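Local coordinates for beta-lactamase OXA-2 (Salmonella typhimurium, PDB 1K38), which hydrolyses beta-lactam antibiotics, oxacillin among them, as a class D serine beta-lactamase and so confers antibiotic resistance, at residues T218-R221 / M222-F226; Q88-D91 / L92-M96; K227-A230 / I231-I235. All blocks are in the same frame, centred on the assembly; numbering follows the deposited sequence.

Along the chain contact 2 comes first, followed by contacts 1 and 3, which run on without a break. Contact 1 is the loop leaving strand 208-217 of the central sheet, and contact 3 the helix 226-238 it leads into; their centres lie about 14 Å apart, and a salt bridge from D224 to K227 joins them. Contact 2, the start of helix 92-97, sits in the helical part of the fold, about 24 Å from contact 1 and about 25 Å from contact 3 between centres. Contacts 2 and 3 approach S51, the predicted acyl-ester nucleophile, from the helices and from the sheet side: the A95 and R228 side chains lie about 9 and 7 Å from its own.

Contact 1 (T218-R221 / M222-F226); sequences TPNR and MDDLF
The carboxylate of D224 reaches back over the turn T218-R221 and takes two hydrogen bonds from N220, one from its backbone and one from its side chain. N220 N gives to D224 OD2 at 2.8 Å, meeting that oxygen from above the carboxylate plane. N220 ND2 gives to D224 OD1 at 2.9 Å with an N-H...O angle of 165°; here OD1 uses its syn lone pair and lies in the plane of the amide. The amide and carboxylate planes stand 72° apart, so the two groups meet turned rather than coplanar. The first torsion of D224 (chi1 -74°) sets CG beside its own backbone N, from where the carboxylate can span both donors. Further side-chain hydrogen bonds join the hydroxyl of T218 to W192 NE1 and R221 NH1 to G194 O.

Backbone bonds close the loop. R221 N returns to T218 O in a type I beta turn, D223 N donates to N220 O at 3.1 Å, and D224 N donates to R221 O at 3.0 Å.

Carbon contacts are few. P219 packs its ring on the D224 carboxylate at about a right angle, CD 3.2 Å from OD2. The nonpolar touches are T218 CB on D224 CB at 4.0 Å and T218 CG2 on L225 CD2 at 4.3 Å; L225, R221 and M222 all touch W192 of strand 184-192.

D224 is buried and also forms a salt bridge through OD1 with K227. Two N-H donors of N220 and the ammonium of K227 thus meet its carboxylate, an environment that would probably favour the ionised form, while its bonds to both parts of N220 tie the turn T218-R221 to the residues just before helix 226-238.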
ATOM      1  N   THR A 218      12.800   7.949 -26.292  1.00 15.61           N
ATOM      2  CA  THR A 218      14.075   7.849 -25.586  1.00 16.83           C
ATOM      3  C   THR A 218      15.253   7.723 -26.550  1.00 17.58           C
ATOM      4  O   THR A 218      15.872   6.666 -26.653  1.00 18.15           O
ATOM      5  CB  THR A 218      14.094   6.643 -24.620  1.00 16.53           C
ATOM      6  OG1 THR A 218      13.934   5.426 -25.358  1.00 17.05           O
ATOM      7  CG2 THR A 218      12.970   6.766 -23.594  1.00 16.74           C
ATOM      8  N   PRO A 219      15.571   8.809 -27.274  1.00 18.03           N
ATOM      9  CA  PRO A 219      16.691   8.779 -28.223  1.00 19.01           C
ATOM     10  C   PRO A 219      18.032   8.501 -27.549  1.00 19.43           C
ATOM     11  O   PRO A 219      18.961   7.996 -28.182  1.00 20.01           O
ATOM     12  CB  PRO A 219      16.634  10.164 -28.868  1.00 19.84           C
ATOM     13  CG  PRO A 219      16.034  11.017 -27.794  1.00 19.07           C
ATOM     14  CD  PRO A 219      14.931  10.134 -27.266  1.00 18.56           C
ATOM     15  N   ASN A 220      18.134   8.829 -26.266  1.00 19.09           N
ATOM     16  CA  ASN A 220      19.373   8.585 -25.538  1.00 19.94           C
ATOM     17  C   ASN A 220      19.285   7.286 -24.742  1.00 20.29           C
ATOM     18  O   ASN A 220      20.085   7.035 -23.841  1.00 20.17           O
ATOM     19  CB  ASN A 220      19.683   9.764 -24.622  1.00 20.67           C
ATOM     20  CG  ASN A 220      19.753  11.073 -25.379  1.00 21.82           C
ATOM     21  OD1 ASN A 220      20.544  11.223 -26.312  1.00 24.00           O
ATOM     22  ND2 ASN A 220      18.919  12.029 -24.987  1.00 21.95           N
ATOM     23  N   ARG A 221      18.293   6.471 -25.091  1.00 20.45           N
ATOM     24  CA  ARG A 221      18.077   5.175 -24.465  1.00 21.51           C
ATOM     25  C   ARG A 221      18.032   5.238 -22.936  1.00 22.22           C
ATOM     26  O   ARG A 221      17.221   5.969 -22.370  1.00 21.40           O
ATOM     27  CB  ARG A 221      19.161   4.200 -24.936  1.00 23.86           C
ATOM     28  CG  ARG A 221      19.379   4.200 -26.459  1.00 25.03           C
ATOM     29  CD  ARG A 221      18.116   3.829 -27.239  1.00 26.01           C
ATOM     30  NE  ARG A 221      18.364   3.819 -28.681  1.00 25.93           N
ATOM     31  CZ  ARG A 221      17.437   3.583 -29.606  1.00 26.15           C
ATOM     32  NH1 ARG A 221      16.183   3.331 -29.252  1.00 24.76           N
ATOM     33  NH2 ARG A 221      17.765   3.599 -30.893  1.00 26.07           N
ATOM     34  N   MET A 222      18.895   4.483 -22.265  1.00 22.56           N
ATOM     35  CA  MET A 222      18.906   4.471 -20.803  1.00 23.97           C
ATOM     36  C   MET A 222      19.074   5.843 -20.155  1.00 23.21           C
ATOM     37  O   MET A 222      18.503   6.106 -19.096  1.00 22.80           O
ATOM     38  CB  MET A 222      20.000   3.534 -20.278  1.00 27.82           C
ATOM     39  CG  MET A 222      19.751   2.062 -20.563  1.00 33.57           C
ATOM     40  SD  MET A 222      19.868   1.050 -19.069  1.00 40.11           S
ATOM     41  CE  MET A 222      18.143   0.961 -18.614  1.00 39.58           C
ATOM     42  N   ASP A 223      19.856   6.714 -20.786  1.00 22.03           N
ATOM     43  CA  ASP A 223      20.098   8.047 -20.248  1.00 22.11           C
ATOM     44  C   ASP A 223      18.857   8.936 -20.180  1.00 20.77           C
ATOM     45  O   ASP A 223      18.880   9.976 -19.527  1.00 21.43           O
ATOM     46  CB  ASP A 223      21.185   8.762 -21.059  1.00 24.70           C
ATOM     47  CG  ASP A 223      22.535   8.071 -20.969  1.00 29.58           C
ATOM     48  OD1 ASP A 223      22.944   7.704 -19.847  1.00 33.43           O
ATOM     49  OD2 ASP A 223      23.191   7.904 -22.019  1.00 32.29           O
ATOM     50  N   ASP A 224      17.777   8.535 -20.849  1.00 19.23           N
ATOM     51  CA  ASP A 224      16.543   9.325 -20.832  1.00 17.66           C
ATOM     52  C   ASP A 224      15.517   8.821 -19.823  1.00 17.33           C
ATOM     53  O   ASP A 224      14.543   9.509 -19.538  1.00 17.34           O
ATOM     54  CB  ASP A 224      15.858   9.329 -22.205  1.00 17.51           C
ATOM     55  CG  ASP A 224      16.569  10.190 -23.221  1.00 17.26           C
ATOM     56  OD1 ASP A 224      17.318  11.102 -22.815  1.00 20.10           O
ATOM     57  OD2 ASP A 224      16.354   9.960 -24.435  1.00 18.69           O
ATOM     58  N   LEU A 225      15.735   7.630 -19.277  1.00 17.69           N
ATOM     59  CA  LEU A 225      14.768   7.051 -18.355  1.00 17.38           C
ATOM     60  C   LEU A 225      14.424   7.883 -17.124  1.00 17.45           C
ATOM     61  O   LEU A 225      13.278   7.872 -16.679  1.00 16.74           O
ATOM     62  CB  LEU A 225      15.216   5.645 -17.946  1.00 17.75           C
ATOM     63  CG  LEU A 225      15.359   4.698 -19.148  1.00 17.84           C
ATOM     64  CD1 LEU A 225      15.626   3.291 -18.662  1.00 20.12           C
ATOM     65  CD2 LEU A 225      14.091   4.729 -20.001  1.00 19.50           C
ATOM     66  N   PHE A 226      15.389   8.620 -16.579  1.00 16.62           N
ATOM     67  CA  PHE A 226      15.104   9.429 -15.397  1.00 17.53           C
ATOM     68  C   PHE A 226      14.065  10.511 -15.689  1.00 15.92           C
ATOM     69  O   PHE A 226      13.385  10.991 -14.782  1.00 15.91           O
ATOM     70  CB  PHE A 226      16.381  10.097 -14.864  1.00 17.43           C
ATOM     71  CG  PHE A 226      16.808  11.310 -15.647  1.00 19.84           C
ATOM     72  CD1 PHE A 226      17.484  11.177 -16.860  1.00 18.28           C
ATOM     73  CD2 PHE A 226      16.510  12.589 -15.180  1.00 18.63           C
ATOM     74  CE1 PHE A 226      17.856  12.305 -17.595  1.00 21.02           C
ATOM     75  CE2 PHE A 226      16.878  13.720 -15.911  1.00 20.90           C
ATOM     76  CZ  PHE A 226      17.551  13.572 -17.119  1.00 20.91           C
TER

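Contact 2 (Q88-D91 / L92-M96)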
ATOM      1  N   GLN A  88      18.557 -12.503  -9.595  1.00 28.81           N
ATOM      2  CA  GLN A  88      18.278 -13.056  -8.274  1.00 27.86           C
ATOM      3  C   GLN A  88      16.863 -13.622  -8.231  1.00 26.49           C
ATOM      4  O   GLN A  88      16.044 -13.329  -9.106  1.00 25.17           O
ATOM      5  CB  GLN A  88      18.419 -11.971  -7.204  1.00 30.79           C
ATOM      6  CG  GLN A  88      17.472 -10.795  -7.389  1.00 34.99           C
ATOM      7  CD  GLN A  88      17.613  -9.754  -6.295  1.00 37.39           C
ATOM      8  OE1 GLN A  88      17.390 -10.037  -5.120  1.00 38.81           O
ATOM      9  NE2 GLN A  88      17.986  -8.538  -6.679  1.00 40.34           N
ATOM     10  N   ASP A  89      16.579 -14.436  -7.217  1.00 24.99           N
ATOM     11  CA  ASP A  89      15.248 -15.012  -7.070  1.00 24.44           C
ATOM     12  C   ASP A  89      14.291 -13.841  -6.907  1.00 23.27           C
ATOM     13  O   ASP A  89      14.689 -12.765  -6.464  1.00 22.35           O
ATOM     14  CB  ASP A  89      15.181 -15.931  -5.850  1.00 26.15           C
ATOM     15  CG  ASP A  89      16.099 -17.132  -5.979  1.00 28.90           C
ATOM     16  OD1 ASP A  89      16.231 -17.659  -7.104  1.00 30.04           O
ATOM     17  OD2 ASP A  89      16.677 -17.557  -4.956  1.00 31.76           O
ATOM     18  N   GLN A  90      13.030 -14.047  -7.256  1.00 21.99           N
ATOM     19  CA  GLN A  90      12.064 -12.961  -7.187  1.00 22.58           C
ATOM     20  C   GLN A  90      10.700 -13.340  -6.637  1.00 21.73           C
ATOM     21  O   GLN A  90      10.293 -14.499  -6.682  1.00 23.08           O
ATOM     22  CB  GLN A  90      11.815 -12.404  -8.591  1.00 24.36           C
ATOM     23  CG  GLN A  90      13.035 -12.192  -9.464  1.00 24.89           C
ATOM     24  CD  GLN A  90      13.514 -10.762  -9.448  1.00 26.85           C
ATOM     25  OE1 GLN A  90      12.711  -9.827  -9.484  1.00 26.33           O
ATOM     26  NE2 GLN A  90      14.829 -10.579  -9.412  1.00 28.42           N
ATOM     27  N   ASP A  91      10.006 -12.339  -6.107  1.00 19.58           N
ATOM     28  CA  ASP A  91       8.629 -12.513  -5.668  1.00 18.99           C
ATOM     29  C   ASP A  91       7.891 -11.468  -6.497  1.00 18.23           C
ATOM     30  O   ASP A  91       8.525 -10.723  -7.250  1.00 17.08           O
ATOM     31  CB  ASP A  91       8.425 -12.288  -4.155  1.00 18.85           C
ATOM     32  CG  ASP A  91       9.061 -11.012  -3.625  1.00 19.19           C
ATOM     33  OD1 ASP A  91       9.272 -10.041  -4.380  1.00 19.43           O
ATOM     34  OD2 ASP A  91       9.329 -10.984  -2.401  1.00 21.48           O
ATOM     35  N   LEU A  92       6.570 -11.408  -6.400  1.00 16.88           N
ATOM     36  CA  LEU A  92       5.839 -10.434  -7.201  1.00 16.64           C
ATOM     37  C   LEU A  92       6.259  -8.989  -7.005  1.00 16.67           C
ATOM     38  O   LEU A  92       6.335  -8.233  -7.970  1.00 16.98           O
ATOM     39  CB  LEU A  92       4.338 -10.540  -6.947  1.00 16.46           C
ATOM     40  CG  LEU A  92       3.599 -11.683  -7.639  1.00 16.34           C
ATOM     41  CD1 LEU A  92       2.145 -11.641  -7.222  1.00 15.68           C
ATOM     42  CD2 LEU A  92       3.729 -11.560  -9.154  1.00 16.50           C
ATOM     43  N   ARG A  93       6.533  -8.593  -5.768  1.00 16.60           N
ATOM     44  CA  ARG A  93       6.904  -7.205  -5.525  1.00 18.33           C
ATOM     45  C   ARG A  93       8.246  -6.836  -6.139  1.00 18.33           C
ATOM     46  O   ARG A  93       8.389  -5.756  -6.708  1.00 19.33           O
ATOM     47  CB  ARG A  93       6.907  -6.892  -4.026  1.00 18.68           C
ATOM     48  CG  ARG A  93       6.813  -5.391  -3.732  1.00 19.49           C
ATOM     49  CD  ARG A  93       6.675  -5.116  -2.239  1.00 18.89           C
ATOM     50  NE  ARG A  93       5.456  -5.682  -1.666  1.00 20.44           N
ATOM     51  CZ  ARG A  93       4.272  -5.077  -1.663  1.00 19.49           C
ATOM     52  NH1 ARG A  93       4.132  -3.873  -2.204  1.00 18.13           N
ATOM     53  NH2 ARG A  93       3.220  -5.679  -1.116  1.00 20.45           N
ATOM     54  N   SER A  94       9.231  -7.723  -6.039  1.00 18.56           N
ATOM     55  CA  SER A  94      10.530  -7.415  -6.622  1.00 18.17           C
ATOM     56  C   SER A  94      10.418  -7.418  -8.141  1.00 17.05           C
ATOM     57  O   SER A  94      11.043  -6.601  -8.811  1.00 18.28           O
ATOM     58  CB  SER A  94      11.596  -8.422  -6.170  1.00 20.02           C
ATOM     59  OG  SER A  94      11.318  -9.732  -6.630  1.00 23.39           O
ATOM     60  N   ALA A  95       9.605  -8.324  -8.681  1.00 16.08           N
ATOM     61  CA  ALA A  95       9.430  -8.418 -10.125  1.00 16.75           C
ATOM     62  C   ALA A  95       8.788  -7.151 -10.682  1.00 18.41           C
ATOM     63  O   ALA A  95       9.161  -6.680 -11.756  1.00 18.58           O
ATOM     64  CB  ALA A  95       8.581  -9.641 -10.479  1.00 17.24           C
ATOM     65  N   MET A  96       7.834  -6.616  -9.931  0.50 18.57           N
ATOM     66  CA  MET A  96       7.114  -5.407 -10.309  0.50 19.27           C
ATOM     67  C   MET A  96       8.030  -4.193 -10.206  0.50 19.30           C
ATOM     68  O   MET A  96       8.152  -3.404 -11.144  0.50 19.89           O
ATOM     69  CB  MET A  96       5.914  -5.215  -9.377  0.50 20.60           C
ATOM     70  CG  MET A  96       4.962  -4.107  -9.785  0.50 22.03           C
ATOM     71  SD  MET A  96       3.880  -4.625 -11.124  0.50 22.23           S
ATOM     72  CE  MET A  96       2.547  -5.394 -10.206  0.50 22.08           C
TER
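D91 and S94 form a capping box at the start of helix 92-97, each side chain turned back onto the other's backbone N-H. D91 is the N-cap: its OD1 accepts from S94 N at 2.9 Å, with an N-H...O angle of 162° and the donor nearly in line with the C-O bond. The carboxylate is brought over the first turn by a first torsion of 48°, which places CG between the backbone N and the carbonyl carbon. S94 adopts the same kind of position (chi1 64°), so that OG turns back toward the preceding chain and accepts from D91 N at 3.0 Å. The two side chains therefore pass each other in opposite directions, and S94 CB comes 3.4 Å from D91 OD1.

Q90 also meets the serine, through OE1. Its chain is bent at chi2, which brings OE1 of the amide to 3.2 Å from S94 OG, with Q90 CB 3.4 Å from the same oxygen. Facing away from the serine, Q90 NE2 gives one bond to Q88 O at 3.0 Å, in its own amide plane, and another to G85 O; OE1 is hydrogen-bonded to T100 OG1. These partners fix the rotation of the buried amide.

R93, whose side chain leads away from the cap, forms a salt bridge with D174 of helix 166-175 and packs on I185 of the second subunit. L92 and A95 touch Y104 of helix 101-111. The capped end thus packs against helices 101-111 and 166-175, with A95 on the side of S51, the predicted acyl-ester nucleophile. In the first backbone bond of the helix, A95 N meets D91 O at 3.0 Å, while A95 CB lies 3.4 Å from the same carbonyl oxygen.

Contact 3 (K227-A230 / I231-I235). With FMT (formic acid), chain C.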
ATOM      1  N   LYS A 227      13.946  10.889 -16.957  1.00 14.95           N
ATOM      2  CA  LYS A 227      13.014  11.933 -17.367  1.00 15.09           C
ATOM      3  C   LYS A 227      11.551  11.568 -17.162  1.00 14.25           C
ATOM      4  O   LYS A 227      10.704  12.450 -17.028  1.00 16.92           O
ATOM      5  CB  LYS A 227      13.244  12.288 -18.838  1.00 15.31           C
ATOM      6  CG  LYS A 227      14.661  12.741 -19.137  1.00 17.05           C
ATOM      7  CD  LYS A 227      14.834  13.014 -20.614  1.00 16.81           C
ATOM      8  CE  LYS A 227      16.252  13.463 -20.926  1.00 17.70           C
ATOM      9  NZ  LYS A 227      16.384  13.864 -22.352  1.00 18.63           N
ATOM     10  N   ARG A 228      11.253  10.274 -17.153  1.00 15.20           N
ATOM     11  CA  ARG A 228       9.878   9.825 -16.973  1.00 15.26           C
ATOM     12  C   ARG A 228       9.322  10.346 -15.655  1.00 16.21           C
ATOM     13  O   ARG A 228       8.308  11.047 -15.630  1.00 16.50           O
ATOM     14  CB  ARG A 228       9.819   8.299 -17.019  1.00 14.40           C
ATOM     15  CG  ARG A 228      10.243   7.719 -18.367  1.00 16.79           C
ATOM     16  CD  ARG A 228      10.315   6.206 -18.325  1.00 15.65           C
ATOM     17  NE  ARG A 228      11.262   5.743 -17.308  1.00 15.69           N
ATOM     18  CZ  ARG A 228      11.527   4.467 -17.056  1.00 17.95           C
ATOM     19  NH1 ARG A 228      10.918   3.511 -17.745  1.00 17.24           N
ATOM     20  NH2 ARG A 228      12.400   4.148 -16.106  1.00 18.57           N
ATOM     21  N   GLU A 229       9.992  10.017 -14.556  1.00 15.07           N
ATOM     22  CA  GLU A 229       9.545  10.490 -13.252  1.00 16.24           C
ATOM     23  C   GLU A 229       9.782  11.986 -13.051  1.00 16.02           C
ATOM     24  O   GLU A 229       8.980  12.666 -12.406  1.00 16.79           O
ATOM     25  CB  GLU A 229      10.238   9.713 -12.126  1.00 17.97           C
ATOM     26  CG  GLU A 229       9.651   8.335 -11.871  1.00 19.83           C
ATOM     27  CD  GLU A 229      10.048   7.770 -10.514  1.00 22.82           C
ATOM     28  OE1 GLU A 229      10.082   8.543  -9.530  1.00 21.91           O
ATOM     29  OE2 GLU A 229      10.309   6.552 -10.426  1.00 24.62           O
ATOM     30  N   ALA A 230      10.870  12.509 -13.606  1.00 15.52           N
ATOM     31  CA  ALA A 230      11.171  13.926 -13.437  1.00 16.25           C
ATOM     32  C   ALA A 230      10.059  14.821 -13.978  1.00 15.54           C
ATOM     33  O   ALA A 230       9.626  15.757 -13.311  1.00 16.88           O
ATOM     34  CB  ALA A 230      12.496  14.268 -14.109  1.00 15.55           C
ATOM     35  N   ILE A 231       9.601  14.535 -15.192  1.00 16.32           N
ATOM     36  CA  ILE A 231       8.547  15.334 -15.801  1.00 15.02           C
ATOM     37  C   ILE A 231       7.221  15.189 -15.056  1.00 15.08           C
ATOM     38  O   ILE A 231       6.573  16.182 -14.731  1.00 14.83           O
ATOM     39  CB  ILE A 231       8.365  14.953 -17.288  1.00 15.09           C
ATOM     40  CG1 ILE A 231       9.660  15.265 -18.047  1.00 17.59           C
ATOM     41  CG2 ILE A 231       7.191  15.719 -17.894  1.00 15.45           C
ATOM     42  CD1 ILE A 231       9.718  14.693 -19.451  1.00 16.59           C
ATOM     43  N   VAL A 232       6.813  13.954 -14.775  1.00 14.54           N
ATOM     44  CA  VAL A 232       5.558  13.740 -14.068  1.00 14.38           C
ATOM     45  C   VAL A 232       5.559  14.381 -12.686  1.00 14.84           C
ATOM     46  O   VAL A 232       4.597  15.051 -12.304  1.00 14.34           O
ATOM     47  CB  VAL A 232       5.247  12.237 -13.906  1.00 13.57           C
ATOM     48  CG1 VAL A 232       3.981  12.060 -13.070  1.00 15.47           C
ATOM     49  CG2 VAL A 232       5.063  11.598 -15.272  1.00 14.66           C
ATOM     50  N   ARG A 233       6.631  14.179 -11.928  1.00 14.45           N
ATOM     51  CA  ARG A 233       6.700  14.753 -10.594  1.00 14.86           C
ATOM     52  C   ARG A 233       6.645  16.277 -10.623  1.00 15.82           C
ATOM     53  O   ARG A 233       6.000  16.886  -9.772  1.00 15.87           O
ATOM     54  CB  ARG A 233       7.960  14.276  -9.867  1.00 16.07           C
ATOM     55  CG  ARG A 233       7.905  12.809  -9.452  1.00 17.20           C
ATOM     56  CD  ARG A 233       9.204  12.378  -8.787  1.00 19.12           C
ATOM     57  NE  ARG A 233       9.187  10.971  -8.388  1.00 20.90           N
ATOM     58  CZ  ARG A 233       8.701  10.524  -7.235  1.00 22.07           C
ATOM     59  NH1 ARG A 233       8.190  11.374  -6.352  1.00 22.39           N
ATOM     60  NH2 ARG A 233       8.720   9.224  -6.967  1.00 21.84           N
ATOM     61  N   ALA A 234       7.309  16.889 -11.601  1.00 15.98           N
ATOM     62  CA  ALA A 234       7.304  18.346 -11.715  1.00 16.72           C
ATOM     63  C   ALA A 234       5.877  18.828 -11.961  1.00 16.93           C
ATOM     64  O   ALA A 234       5.415  19.789 -11.345  1.00 16.29           O
ATOM     65  CB  ALA A 234       8.211  18.794 -12.853  1.00 16.66           C
ATOM     66  N   ILE A 235       5.179  18.149 -12.866  1.00 16.13           N
ATOM     67  CA  ILE A 235       3.802  18.510 -13.179  1.00 17.40           C
ATOM     68  C   ILE A 235       2.879  18.268 -11.983  1.00 16.70           C
ATOM     69  O   ILE A 235       2.070  19.131 -11.634  1.00 17.28           O
ATOM     70  CB  ILE A 235       3.304  17.729 -14.421  1.00 16.36           C
ATOM     71  CG1 ILE A 235       4.080  18.209 -15.654  1.00 18.28           C
ATOM     72  CG2 ILE A 235       1.800  17.921 -14.612  1.00 17.83           C
ATOM     73  CD1 ILE A 235       3.747  17.476 -16.941  1.00 18.37           C
TER
HETATM   74  C   FMT C 401      11.159  -0.070 -17.322  1.00 42.77           C
HETATM   75  O1  FMT C 401      11.996   1.185 -17.222  1.00 44.19           O
HETATM   76  O2  FMT C 401      10.601  -0.492 -15.947  1.00 43.73           O
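E229 and R233, one turn apart on helix 226-238, make an i to i+4 salt bridge along its surface. The two side chains run side by side in the same direction, and R233 grips E229 OE1 side-on with two nitrogens. R233 NE donates to the anti lone pair of E229 OE1 at 2.8 Å; R233 NH2, 3.0 Å from E229 OE1, comes from the syn side and out of the carboxylate plane. OE1 lies near the guanidinium plane; the two flat groups are 36° apart. The arginine chain is extended from CG to NE, which carries its head level with the carboxylate.

Beneath the pair, R233 N gives to E229 O at 2.8 Å, and A234 N to A230 O; the bond from V232 N to R228 O is weak.

Farther out, R182 of the second subunit also bridges to E229 OE1, and R233 NH2 also forms a salt bridge with E179, making a charged network at the subunit interface. I231 and V232 pack on L214 of strand 208-217, joining the helix to the sheet. Toward the active site, R228 is held by L225 O and G191 O, where T190 and G191 probably bind substrate, as in relatives. Its guanidinium meets a formic acid, probably from the crystallisation liquor, hydrogen-bonded also to S99 OG and T190 OG1, with R228 NH1 2.6 Å from its O1.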